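Local structure of G protein alpha subunit (Entamoeba histolytica, 4FID) at residues N48-T51 against C52-L56. The protein binds guanine nucleotides as the alpha subunit of a heterotrimeric G protein and probably acts as a GTPase switch in transmembrane signalling. Sequence-based numbering, arbitrary orientation.
Sequences NVVT and CMRTL
Thr51 O accepts two hydrogen bonds, both from Thr55. The hydroxyl OG1 of Thr55 lies 2.9 Å from Thr51 O, and the amide N of Thr55 lies 3.0 Å from the same oxygen. The two donors come from opposite faces of the carbonyl plane. The chi1 of Thr55, -62°, puts OG1 beside its own backbone N, from where it can reach back to the carbonyl one turn earlier. The hydroxyl is thereby held to the backbone. Arg54 N donates to Val50 O over 2.8 Å in a nearly straight bond (169° at the hydrogen). The amide of Met53 adds a weak bond to that oxygen. Cys52 N bonds to Asn48 O at 3.0 Å. The amides of Cys52, Arg54 and Thr55 make the regular i to i+4 bonds of helix 42-62, the long helix of the all-helical domain of the G-alpha fold; that of Met53 is i to i+3. On one side of the helix, Val50 CG1 sits over a face of the Arg54 guanidinium, offset toward its rim and 3.4 Å from Arg54 NE. The extended chain sets the guanidinium there, where NH2 and NH1 hydrogen-bond to the backbone O of Glu75 and Asp80. Elsewhere, Cys52 and Met53 pack on Phe123, and Met53 also reaches Trp98. Asn48 ND2 hydrogen-bonds to Asn144 OD1. The Asn48 side chain lies about 7 Å from the bound GDP.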
loop_
_atom_site.group_PDB
_atom_site.type_symbol
_atom_site.label_atom_id
_atom_site.label_comp_id
_atom_site.label_asym_id
_atom_site.label_seq_id
_atom_site.Cartn_x
_atom_site.Cartn_y
_atom_site.Cartn_z
ATOM N N ASN A 48 6.490 -14.570 -6.253
ATOM C CA ASN A 48 6.521 -13.991 -4.908
ATOM C C ASN A 48 6.415 -15.034 -3.782
ATOM O O ASN A 48 6.969 -14.834 -2.700
ATOM C CB ASN A 48 5.398 -12.968 -4.729
ATOM C CG ASN A 48 5.607 -11.724 -5.535
ATOM O OD1 ASN A 48 6.686 -11.518 -6.090
ATOM N ND2 ASN A 48 4.585 -10.877 -5.611
ATOM N N VAL A 49 5.682 -16.123 -4.022
ATOM C CA VAL A 49 5.553 -17.164 -3.014
ATOM C C VAL A 49 6.941 -17.669 -2.668
ATOM O O VAL A 49 7.310 -17.745 -1.491
ATOM C CB VAL A 49 4.626 -18.358 -3.458
ATOM C CG1 VAL A 49 4.761 -19.540 -2.500
ATOM C CG2 VAL A 49 3.161 -17.928 -3.560
ATOM N N VAL A 50 7.725 -17.979 -3.700
ATOM C CA VAL A 50 9.050 -18.566 -3.499
ATOM C C VAL A 50 10.081 -17.540 -3.023
ATOM O O VAL A 50 10.813 -17.787 -2.051
ATOM C CB VAL A 50 9.559 -19.297 -4.755
ATOM C CG1 VAL A 50 10.989 -19.775 -4.551
ATOM C CG2 VAL A 50 8.640 -20.474 -5.110
ATOM N N THR A 51 10.131 -16.385 -3.681
ATOM C CA THR A 51 11.153 -15.401 -3.336
ATOM C C THR A 51 10.990 -14.862 -1.908
ATOM O O THR A 51 11.980 -14.703 -1.201
ATOM C CB THR A 51 11.281 -14.258 -4.390
ATOM O OG1 THR A 51 10.150 -13.378 -4.330
ATOM C CG2 THR A 51 11.400 -14.835 -5.785
ATOM N N CYS A 52 9.751 -14.604 -1.481
ATOM C CA CYS A 52 9.481 -14.180 -0.101
ATOM C C CYS A 52 9.939 -15.206 0.921
ATOM O O CYS A 52 10.324 -14.838 2.025
ATOM C CB CYS A 52 7.992 -13.932 0.131
ATOM S SG CYS A 52 7.299 -12.391 -0.523
HETATM N N MSE A 53 9.879 -16.492 0.566
HETATM C CA MSE A 53 10.272 -17.552 1.491
HETATM C C MSE A 53 11.773 -17.787 1.474
HETATM O O MSE A 53 12.362 -18.067 2.514
HETATM C CB MSE A 53 9.505 -18.858 1.235
HETATM C CG MSE A 53 9.855 -19.989 2.238
HETATM SE SE MSE A 53 9.523 -19.612 4.181
HETATM C CE MSE A 53 7.573 -19.691 4.264
ATOM N N ARG A 54 12.394 -17.664 0.302
ATOM C CA ARG A 54 13.861 -17.644 0.222
ATOM C C ARG A 54 14.394 -16.557 1.144
ATOM O O ARG A 54 15.327 -16.794 1.906
ATOM C CB ARG A 54 14.350 -17.397 -1.210
ATOM C CG ARG A 54 14.147 -18.570 -2.148
ATOM C CD ARG A 54 14.563 -18.246 -3.569
ATOM N NE ARG A 54 14.414 -19.420 -4.431
ATOM C CZ ARG A 54 14.524 -19.421 -5.761
ATOM N NH1 ARG A 54 14.787 -18.299 -6.428
ATOM N NH2 ARG A 54 14.357 -20.556 -6.428
ATOM N N THR A 55 13.783 -15.374 1.079
ATOM C CA THR A 55 14.139 -14.239 1.937
ATOM C C THR A 55 14.178 -14.623 3.416
ATOM O O THR A 55 15.143 -14.322 4.110
ATOM C CB THR A 55 13.130 -13.063 1.766
ATOM O OG1 THR A 55 13.165 -12.586 0.419
ATOM C CG2 THR A 55 13.431 -11.901 2.734
ATOM N N LEU A 56 13.115 -15.261 3.902
ATOM C CA LEU A 56 13.046 -15.667 5.308
ATOM C C LEU A 56 14.104 -16.721 5.645
ATOM O O LEU A 56 14.754 -16.637 6.690
ATOM C CB LEU A 56 11.634 -16.161 5.702
ATOM C CG LEU A 56 10.544 -15.127 5.994
ATOM C CD1 LEU A 56 9.114 -15.719 6.009
ATOM C CD2 LEU A 56 10.832 -14.437 7.308
#